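Local coordinates for lipolytic protein G-D-S-L family (Veillonella parvula DSM 2008, PDB 4RW0) that probably hydrolyses ester bonds of lipids or other acylated substrates as a GDSL-type SGNH hydrolase, at residues E27-S32 with K177-F182; M4-F9 with V36-Y41; T147-A152 with Y171-Y176. All coordinates share one frame; numbering follows the deposited sequence.

Contact 1: E27-S32 with K177-F182. With NA (sodium ion), chain D.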
loop_
_atom_site.group_PDB
_atom_site.type_symbol
_atom_site.label_atom_id
_atom_site.label_comp_id
_atom_site.label_asym_id
_atom_site.label_seq_id
_atom_site.Cartn_x
_atom_site.Cartn_y
_atom_site.Cartn_z
ATOM N N GLU A 27 4.595 -10.928 0.712
ATOM C CA GLU A 27 5.156 -12.173 1.025
ATOM C C GLU A 27 6.599 -12.345 0.576
ATOM O O GLU A 27 7.399 -12.970 1.270
ATOM C CB GLU A 27 4.226 -13.256 0.470
ATOM C CG GLU A 27 2.959 -13.477 1.302
ATOM C CD GLU A 27 1.897 -12.393 1.133
ATOM O OE1 GLU A 27 1.801 -11.799 0.037
ATOM O OE2 GLU A 27 1.148 -12.134 2.104
ATOM N N ILE A 28 6.920 -11.772 -0.576
ATOM C CA ILE A 28 8.312 -11.664 -1.049
ATOM C C ILE A 28 9.148 -10.938 -0.000
ATOM O O ILE A 28 10.243 -11.385 0.366
ATOM C CB ILE A 28 8.380 -10.969 -2.458
ATOM C CG1 ILE A 28 7.724 -11.887 -3.480
ATOM C CG2 ILE A 28 9.815 -10.770 -2.831
ATOM C CD1 ILE A 28 7.554 -11.268 -4.852
ATOM N N CYS A 29 8.623 -9.847 0.534
ATOM C CA CYS A 29 9.360 -9.112 1.525
ATOM C C CYS A 29 9.574 -9.956 2.778
ATOM O O CYS A 29 10.680 -10.008 3.328
ATOM C CB CYS A 29 8.725 -7.807 1.899
ATOM S SG CYS A 29 8.685 -6.554 0.654
ATOM N N ASP A 30 8.558 -10.690 3.184
ATOM C CA ASP A 30 8.682 -11.468 4.381
ATOM C C ASP A 30 9.768 -12.587 4.251
ATOM O O ASP A 30 10.468 -12.928 5.262
ATOM C CB ASP A 30 7.356 -12.142 4.697
ATOM C CG ASP A 30 7.358 -12.811 6.072
ATOM O OD1 ASP A 30 7.272 -12.177 7.099
ATOM O OD2 ASP A 30 7.445 -14.003 6.126
ATOM N N ALA A 31 9.854 -13.137 3.031
ATOM C CA ALA A 31 10.820 -14.193 2.731
ATOM C C ALA A 31 12.190 -13.584 2.567
ATOM O O ALA A 31 13.204 -14.298 2.674
ATOM C CB ALA A 31 10.420 -14.966 1.470
ATOM N N SER A 32 12.279 -12.287 2.327
ATOM C CA SER A 32 13.589 -11.675 2.133
ATOM C C SER A 32 14.234 -11.129 3.369
ATOM O O SER A 32 15.415 -10.852 3.337
ATOM C CB SER A 32 13.512 -10.508 1.147
ATOM O OG SER A 32 12.887 -10.954 -0.047
ATOM N N LYS A 177 11.118 -2.404 -4.411
ATOM C CA LYS A 177 10.963 -1.013 -4.022
ATOM C C LYS A 177 10.574 -0.899 -2.538
ATOM O O LYS A 177 11.099 -0.063 -1.861
ATOM C CB LYS A 177 9.882 -0.383 -4.848
ATOM C CG LYS A 177 9.681 1.091 -4.601
ATOM C CD LYS A 177 10.926 1.898 -4.974
ATOM C CE LYS A 177 10.518 3.306 -5.307
ATOM N NZ LYS A 177 11.696 3.992 -5.892
ATOM N N ALA A 178 9.728 -1.808 -2.022
ATOM C CA ALA A 178 9.342 -1.777 -0.557
ATOM C C ALA A 178 10.531 -2.133 0.320
ATOM O O ALA A 178 10.746 -1.564 1.391
ATOM C CB ALA A 178 8.230 -2.807 -0.314
ATOM N N LEU A 179 11.352 -3.061 -0.145
ATOM C CA LEU A 179 12.564 -3.410 0.554
ATOM C C LEU A 179 13.601 -2.291 0.718
ATOM O O LEU A 179 14.385 -2.311 1.671
ATOM C CB LEU A 179 13.222 -4.653 -0.054
ATOM C CG LEU A 179 12.494 -6.015 0.137
ATOM C CD1 LEU A 179 13.131 -7.131 -0.695
ATOM C CD2 LEU A 179 12.524 -6.391 1.578
ATOM N N GLU A 180 13.550 -1.278 -0.116
ATOM C CA GLU A 180 14.433 -0.157 0.077
ATOM C C GLU A 180 14.068 0.553 1.386
ATOM O O GLU A 180 14.947 1.093 2.020
ATOM C CB GLU A 180 14.360 0.826 -1.048
ATOM C CG GLU A 180 14.845 0.299 -2.405
ATOM C CD GLU A 180 14.595 1.338 -3.552
ATOM O OE1 GLU A 180 14.646 2.559 -3.287
ATOM O OE2 GLU A 180 14.281 0.943 -4.717
ATOM N N VAL A 181 12.805 0.487 1.809
ATOM C CA VAL A 181 12.359 1.107 3.094
ATOM C C VAL A 181 12.448 0.124 4.200
ATOM O O VAL A 181 13.066 0.406 5.243
ATOM C CB VAL A 181 10.915 1.589 2.955
ATOM C CG1 VAL A 181 10.243 1.847 4.329
ATOM C CG2 VAL A 181 10.857 2.806 2.082
ATOM N N PHE A 182 11.919 -1.099 4.005
ATOM C CA PHE A 182 11.838 -2.064 5.101
ATOM C C PHE A 182 13.178 -2.540 5.613
ATOM O O PHE A 182 13.308 -2.901 6.790
ATOM C CB PHE A 182 11.014 -3.332 4.759
ATOM C CG PHE A 182 9.562 -3.081 4.437
ATOM C CD1 PHE A 182 8.807 -2.138 5.137
ATOM C CD2 PHE A 182 8.931 -3.851 3.497
ATOM C CE1 PHE A 182 7.454 -1.960 4.844
ATOM C CE2 PHE A 182 7.586 -3.655 3.177
ATOM C CZ PHE A 182 6.860 -2.701 3.859
HETATM NA NA NA D . 10.661 -12.589 7.675
#
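The backbone O of Ala178, whose CB touches Cys29 of the facing helix, is gripped by two donors of its own helix, Val181 N and Phe182 N. The bond from Phe182 N to Ala178 O is 2.9 Å. Across the contact the packing is apolar and centres on one sulfur. Cys29 SG stands opposite the carbonyl carbon (chi1 -67°) and reaches the facing helix between three side chains. It lies 3.9 Å from Ala178 CB and 3.9 Å from Leu179 CG. It also meets the Phe182 ring at the edge, 3.9 Å from CD2 and in the ring plane, a sulfur-aromatic contact. Leu179 spreads its branches: CD2 lies by Cys29, while CD1 lies against both CB and OG of Ser32, 3.9 Å from CB. Ser32 OG bonds back to Ile28 O at 2.7 Å, from above the carbonyl plane. That bond ties the hydroxyl to its own helix. The two short helix segments cross at -47°, with axes 10.2 Å apart. Away from this packing, Asp30 O binds the sodium ion at 2.4 Å, together with Ile33 and Val36. Helix 25-32 also holds strand 36-40 through Asp30 and Glu27. On the other helix, Phe182 packs edge-to-face with Phe38 and reaches Ile143 of strand 141-143, so the contact joins two helices over one side of the parallel sheet.

Contact 2: M4-F9 with V36-Y41. With NA (sodium ion), chain D.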
loop_
_atom_site.group_PDB
_atom_site.type_symbol
_atom_site.label_atom_id
_atom_site.label_comp_id
_atom_site.label_asym_id
_atom_site.label_seq_id
_atom_site.Cartn_x
_atom_site.Cartn_y
_atom_site.Cartn_z
HETATM N N MSE A 4 10.900 -7.802 14.429
HETATM C CA MSE A 4 10.028 -6.684 14.321
HETATM C C MSE A 4 8.749 -7.161 13.686
HETATM O O MSE A 4 8.765 -7.928 12.710
HETATM C CB MSE A 4 10.645 -5.629 13.468
HETATM C CG MSE A 4 9.731 -4.438 13.228
HETATM SE SE MSE A 4 10.673 -3.220 11.990
HETATM C CE MSE A 4 12.055 -2.632 13.286
ATOM N N GLU A 5 7.634 -6.590 14.126
ATOM C CA GLU A 5 6.315 -6.751 13.464
ATOM C C GLU A 5 5.941 -5.643 12.517
ATOM O O GLU A 5 5.954 -4.458 12.852
ATOM C CB GLU A 5 5.226 -6.941 14.571
ATOM C CG GLU A 5 3.773 -6.977 14.102
ATOM C CD GLU A 5 2.747 -7.365 15.204
ATOM O OE1 GLU A 5 2.089 -6.423 15.761
ATOM O OE2 GLU A 5 2.588 -8.598 15.498
ATOM N N ILE A 6 5.605 -6.012 11.293
ATOM C CA ILE A 6 5.000 -5.146 10.344
ATOM C C ILE A 6 3.629 -5.670 9.939
ATOM O O ILE A 6 3.499 -6.822 9.445
ATOM C CB ILE A 6 5.888 -4.951 9.114
ATOM C CG1 ILE A 6 7.241 -4.431 9.600
ATOM C CG2 ILE A 6 5.211 -4.029 8.127
ATOM C CD1 ILE A 6 8.129 -3.865 8.495
ATOM N N ILE A 7 2.612 -4.854 10.199
ATOM C CA ILE A 7 1.176 -5.170 9.977
ATOM C C ILE A 7 0.792 -4.416 8.696
ATOM O O ILE A 7 1.008 -3.210 8.625
ATOM C CB ILE A 7 0.314 -4.606 11.140
ATOM C CG1 ILE A 7 0.703 -5.213 12.438
ATOM C CG2 ILE A 7 -1.139 -4.940 10.924
ATOM C CD1 ILE A 7 0.602 -6.743 12.461
ATOM N N CYS A 8 0.287 -5.116 7.669
ATOM C CA CYS A 8 -0.068 -4.517 6.403
ATOM C C CYS A 8 -1.559 -4.512 6.128
ATOM O O CYS A 8 -2.215 -5.585 6.087
ATOM C CB CYS A 8 0.653 -5.217 5.206
ATOM S SG CYS A 8 2.447 -5.400 5.540
ATOM N N PHE A 9 -2.093 -3.321 5.855
ATOM C CA PHE A 9 -3.494 -3.140 5.461
ATOM C C PHE A 9 -3.594 -2.550 4.081
ATOM O O PHE A 9 -2.710 -1.754 3.646
ATOM C CB PHE A 9 -4.158 -2.125 6.410
ATOM C CG PHE A 9 -4.269 -2.590 7.841
ATOM C CD1 PHE A 9 -5.255 -3.411 8.234
ATOM C CD2 PHE A 9 -3.328 -2.229 8.774
ATOM C CE1 PHE A 9 -5.354 -3.867 9.558
ATOM C CE2 PHE A 9 -3.438 -2.612 10.087
ATOM C CZ PHE A 9 -4.443 -3.458 10.483
ATOM N N VAL A 36 12.166 -9.697 10.387
ATOM C CA VAL A 36 10.970 -8.867 10.240
ATOM C C VAL A 36 9.858 -9.827 9.772
ATOM O O VAL A 36 10.063 -10.619 8.771
ATOM C CB VAL A 36 11.197 -7.719 9.286
ATOM C CG1 VAL A 36 9.935 -6.910 9.122
ATOM C CG2 VAL A 36 12.350 -6.837 9.756
ATOM N N ASN A 37 8.756 -9.865 10.575
ATOM C CA ASN A 37 7.585 -10.682 10.260
ATOM C C ASN A 37 6.433 -9.838 9.817
ATOM O O ASN A 37 6.052 -8.878 10.499
ATOM C CB ASN A 37 7.172 -11.541 11.466
ATOM C CG ASN A 37 8.295 -12.515 11.905
ATOM O OD1 ASN A 37 8.575 -12.645 13.094
ATOM N ND2 ASN A 37 8.967 -13.142 10.950
ATOM N N PHE A 38 5.903 -10.150 8.646
ATOM C CA PHE A 38 4.840 -9.362 8.003
ATOM C C PHE A 38 3.536 -10.162 8.208
ATOM O O PHE A 38 3.483 -11.375 7.941
ATOM C CB PHE A 38 5.069 -9.156 6.508
ATOM C CG PHE A 38 6.268 -8.284 6.171
ATOM C CD1 PHE A 38 7.552 -8.807 6.270
ATOM C CD2 PHE A 38 6.112 -6.988 5.794
ATOM C CE1 PHE A 38 8.654 -8.041 5.953
ATOM C CE2 PHE A 38 7.203 -6.210 5.496
ATOM C CZ PHE A 38 8.473 -6.741 5.548
ATOM N N THR A 39 2.478 -9.477 8.646
ATOM C CA THR A 39 1.147 -10.039 8.628
ATOM C C THR A 39 0.288 -9.251 7.663
ATOM O O THR A 39 0.173 -8.019 7.755
ATOM C CB THR A 39 0.534 -10.062 10.039
ATOM O OG1 THR A 39 1.433 -10.698 10.903
ATOM C CG2 THR A 39 -0.789 -10.796 10.020
ATOM N N ASN A 40 -0.352 -9.956 6.727
ATOM C CA ASN A 40 -1.162 -9.331 5.706
ATOM C C ASN A 40 -2.643 -9.265 6.070
ATOM O O ASN A 40 -3.278 -10.256 6.111
ATOM C CB ASN A 40 -1.007 -10.079 4.411
ATOM C CG ASN A 40 -1.271 -9.226 3.185
ATOM O OD1 ASN A 40 -2.122 -8.335 3.183
ATOM N ND2 ASN A 40 -0.537 -9.553 2.064
ATOM N N TYR A 41 -3.157 -8.072 6.295
ATOM C CA TYR A 41 -4.595 -7.813 6.546
ATOM C C TYR A 41 -5.298 -7.270 5.327
ATOM O O TYR A 41 -6.441 -6.789 5.362
ATOM C CB TYR A 41 -4.736 -6.859 7.744
ATOM C CG TYR A 41 -4.432 -7.424 9.060
ATOM C CD1 TYR A 41 -3.138 -7.585 9.485
ATOM C CD2 TYR A 41 -5.461 -7.786 9.954
ATOM C CE1 TYR A 41 -2.852 -8.129 10.721
ATOM C CE2 TYR A 41 -5.184 -8.333 11.226
ATOM C CZ TYR A 41 -3.886 -8.484 11.603
ATOM O OH TYR A 41 -3.506 -9.061 12.766
HETATM NA NA NA D . 10.661 -12.589 7.675
#
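The Tyr41 ring carries Phe9 CZ over one face, 4.2 Å above the plane and offset toward the rim, and has Cys8 O at its edge. The Phe9 and Tyr41 rings are inclined at 35°, with centroids 5.1 Å apart. Ile7 CG2 comes obliquely to the Tyr41 ring, 3.6 Å from its CD1. Trp58 of helix 48-59 packs edge-to-face with Tyr41. The second flat group, Phe38, has Cys8 SG at its edge, 4.0 Å from CD2. Ile6 lies alongside Phe38 and points the same way. With chi1 at -56°, CG1 of Ile6 sits opposite the carbonyl carbon and carries CD1 to Val36 CG1, 3.6 Å away. Met4, a selenomethionine, shares one sheet face with Ile6, Cys8, Val36, Phe38 and Asn40. Glu5, Ile7, Asn37 and Thr39 lie on the other, where Glu5 forms a salt bridge with Arg68. Between the faces runs a regular parallel ladder. Asn37 gives its N to Met4 O and takes Ile6 N on its O. Thr39 does the same with Ile6 O and Cys8 N. Tyr41 N closes the row on Cys8 O at 2.7 Å. Strand 36-40 is an edge strand, reached from strand 4-10 by a beta-alpha-beta crossover through helix 25-32. The GDS sequence that names the family begins at the last residue of strand 4-10. Val36 O binds the sodium ion at 2.3 Å. Chemically, backbone bonds fix the register, the sulfur-aromatic pair joins the strands, and apolar packing on Val26 and Cys29 ties them to helix 25-32.

Contact 3: T147-A152 with Y171-Y176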
loop_
_atom_site.group_PDB
_atom_site.type_symbol
_atom_site.label_atom_id
_atom_site.label_comp_id
_atom_site.label_asym_id
_atom_site.label_seq_id
_atom_site.Cartn_x
_atom_site.Cartn_y
_atom_site.Cartn_z
ATOM N N THR A 147 5.464 4.921 -9.128
ATOM C CA THR A 147 6.562 5.256 -10.037
ATOM C C THR A 147 7.280 4.010 -10.549
ATOM O O THR A 147 7.599 3.880 -11.734
ATOM C CB THR A 147 7.526 6.212 -9.373
ATOM O OG1 THR A 147 6.816 7.393 -9.040
ATOM C CG2 THR A 147 8.654 6.641 -10.365
ATOM N N THR A 148 7.460 3.047 -9.668
ATOM C CA THR A 148 8.057 1.782 -10.030
ATOM C C THR A 148 7.393 1.077 -11.171
ATOM O O THR A 148 8.048 0.680 -12.130
ATOM C CB THR A 148 8.099 0.852 -8.763
ATOM O OG1 THR A 148 8.825 1.491 -7.736
ATOM C CG2 THR A 148 8.765 -0.405 -9.076
ATOM N N LEU A 149 6.092 0.900 -11.120
ATOM C CA LEU A 149 5.416 0.249 -12.189
ATOM C C LEU A 149 5.171 1.146 -13.414
ATOM O O LEU A 149 5.103 0.626 -14.550
ATOM C CB LEU A 149 4.103 -0.346 -11.721
ATOM C CG LEU A 149 4.319 -1.502 -10.673
ATOM C CD1 LEU A 149 3.113 -2.407 -10.610
ATOM C CD2 LEU A 149 5.518 -2.415 -10.979
ATOM N N PHE A 150 4.979 2.454 -13.185
ATOM C CA PHE A 150 4.753 3.367 -14.312
ATOM C C PHE A 150 5.964 3.345 -15.249
ATOM O O PHE A 150 5.822 3.186 -16.447
ATOM C CB PHE A 150 4.520 4.812 -13.812
ATOM C CG PHE A 150 4.342 5.799 -14.954
ATOM C CD1 PHE A 150 3.159 5.872 -15.639
ATOM C CD2 PHE A 150 5.408 6.602 -15.384
ATOM C CE1 PHE A 150 3.011 6.766 -16.720
ATOM C CE2 PHE A 150 5.278 7.474 -16.483
ATOM C CZ PHE A 150 4.074 7.571 -17.121
ATOM N N GLU A 151 7.131 3.469 -14.671
ATOM C CA GLU A 151 8.408 3.459 -15.456
ATOM C C GLU A 151 8.671 2.141 -16.139
ATOM O O GLU A 151 9.062 2.083 -17.317
ATOM C CB GLU A 151 9.571 3.852 -14.568
ATOM C CG GLU A 151 9.470 5.323 -14.194
ATOM C CD GLU A 151 10.592 5.838 -13.314
ATOM O OE1 GLU A 151 11.429 5.054 -12.808
ATOM O OE2 GLU A 151 10.618 7.072 -13.100
ATOM N N ALA A 152 8.374 1.056 -15.446
ATOM C CA ALA A 152 8.606 -0.242 -16.011
ATOM C C ALA A 152 7.673 -0.479 -17.148
ATOM O O ALA A 152 8.056 -1.000 -18.255
ATOM C CB ALA A 152 8.396 -1.317 -14.931
ATOM N N TYR A 171 4.611 -7.527 -9.127
ATOM C CA TYR A 171 4.758 -7.744 -7.658
ATOM C C TYR A 171 6.224 -7.872 -7.236
ATOM O O TYR A 171 6.606 -7.369 -6.162
ATOM C CB TYR A 171 3.944 -8.947 -7.228
ATOM C CG TYR A 171 2.436 -8.697 -7.082
ATOM C CD1 TYR A 171 2.008 -7.670 -6.304
ATOM C CD2 TYR A 171 1.483 -9.480 -7.704
ATOM C CE1 TYR A 171 0.657 -7.384 -6.175
ATOM C CE2 TYR A 171 0.091 -9.255 -7.557
ATOM C CZ TYR A 171 -0.303 -8.191 -6.775
ATOM O OH TYR A 171 -1.622 -7.868 -6.507
ATOM N N ARG A 172 7.101 -8.482 -8.084
ATOM C CA ARG A 172 8.514 -8.533 -7.715
ATOM C C ARG A 172 9.109 -7.122 -7.653
ATOM O O ARG A 172 9.799 -6.777 -6.671
ATOM C CB ARG A 172 9.334 -9.403 -8.667
ATOM C CG ARG A 172 8.983 -10.854 -8.652
ATOM C CD ARG A 172 10.095 -11.684 -9.319
ATOM N NE ARG A 172 10.214 -11.369 -10.740
ATOM C CZ ARG A 172 9.493 -11.871 -11.713
ATOM N NH1 ARG A 172 8.599 -12.837 -11.508
ATOM N NH2 ARG A 172 9.743 -11.493 -12.967
ATOM N N LEU A 173 8.824 -6.291 -8.669
ATOM C CA LEU A 173 9.366 -4.941 -8.701
ATOM C C LEU A 173 8.873 -4.109 -7.500
ATOM O O LEU A 173 9.615 -3.344 -6.909
ATOM C CB LEU A 173 9.012 -4.243 -10.005
ATOM C CG LEU A 173 9.675 -4.856 -11.273
ATOM C CD1 LEU A 173 9.232 -4.169 -12.569
ATOM C CD2 LEU A 173 11.181 -4.825 -11.184
HETATM N N MSE A 174 7.623 -4.324 -7.109
HETATM C CA MSE A 174 7.065 -3.621 -5.926
HETATM C C MSE A 174 7.776 -4.071 -4.708
HETATM O O MSE A 174 8.134 -3.274 -3.911
HETATM C CB MSE A 174 5.544 -3.880 -5.857
HETATM C CG MSE A 174 4.704 -3.154 -6.862
HETATM SE SE MSE A 174 2.791 -3.651 -6.656
HETATM C CE MSE A 174 2.338 -2.726 -4.956
ATOM N N ALA A 175 8.046 -5.366 -4.582
ATOM C CA ALA A 175 8.745 -5.908 -3.399
ATOM C C ALA A 175 10.127 -5.280 -3.256
ATOM O O ALA A 175 10.507 -4.881 -2.181
ATOM C CB ALA A 175 8.891 -7.446 -3.521
ATOM N N TYR A 176 10.853 -5.190 -4.355
ATOM C CA TYR A 176 12.188 -4.527 -4.342
ATOM C C TYR A 176 12.096 -3.104 -3.896
ATOM O O TYR A 176 12.878 -2.647 -3.029
ATOM C CB TYR A 176 12.924 -4.640 -5.689
ATOM C CG TYR A 176 12.940 -6.004 -6.281
ATOM C CD1 TYR A 176 13.005 -7.122 -5.497
ATOM C CD2 TYR A 176 12.982 -6.181 -7.642
ATOM C CE1 TYR A 176 13.022 -8.401 -6.038
ATOM C CE2 TYR A 176 13.032 -7.438 -8.200
ATOM C CZ TYR A 176 13.027 -8.533 -7.391
ATOM O OH TYR A 176 13.054 -9.803 -7.943
#
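Leu149 and Met174, a selenomethionine, form the buried side of this contact, and Leu173 with Ala152 forms the side nearer solvent. On the buried side the two side chains cross at about a right angle. Leu149 CD1 touches Met174 CG at 4.1 Å and lies 4.2 Å from its SE. The other branch, CD2, meets Leu173 CB at 4.1 Å. Leu149 CG stands opposite the carbonyl carbon (chi1 -65°), which swings both methyls toward the facing helix. Phe160, from a loop, also packs on Leu149. An alanine here would remove both methyl branches and would probably open a gap beside Met174 and Leu173, leaving the selenomethionine side chain freer to turn. The helices, 145-154 and 168-182, are the last two of the chain. In this parallel alpha/beta fold of the SGNH hydrolases, helix 145-154 follows strand 141-143 closely. The segments cross at 134°, with axes 9.6 Å apart. Thr148 sits where the helices come nearest. Its CG2 rests 3.7 Å from Leu173 O, and its OG1 turns back in a weak hydrogen bond to Asp144 O. On the looser side the packing thins to one pair of methyls, Ala152 CB and Leu173 CD1, 3.8 Å apart. Both residues are partly exposed. A bound glycerol, probably from the crystallisation liquor, lies close to Leu173 and is hydrogen-bonded to Arg172 and Tyr176.

Overall arrangement
From the N terminus, strand 4-10 leads through helix 25-32 to strand 36-40, where contact 2 closes its loop. Contact 1 has already opened on that helix, so the two loops cross. They touch where Asp30 and Glu27 bond to Phe38 and Asn40, and both reach the sodium ion. The chain then builds the rest of the sheet. Contact 3 opens on helix 145-154 and closes on helix 168-182, nested inside the long loop of contact 1. Contacts 2 and 3 lie in series, centres about 20 Å apart, and do not touch. Contact 2 pairs edge strand 36-40 with strand 4-10, while contacts 1 and 3 pack helices 25-32 and 145-154 on the shared last helix.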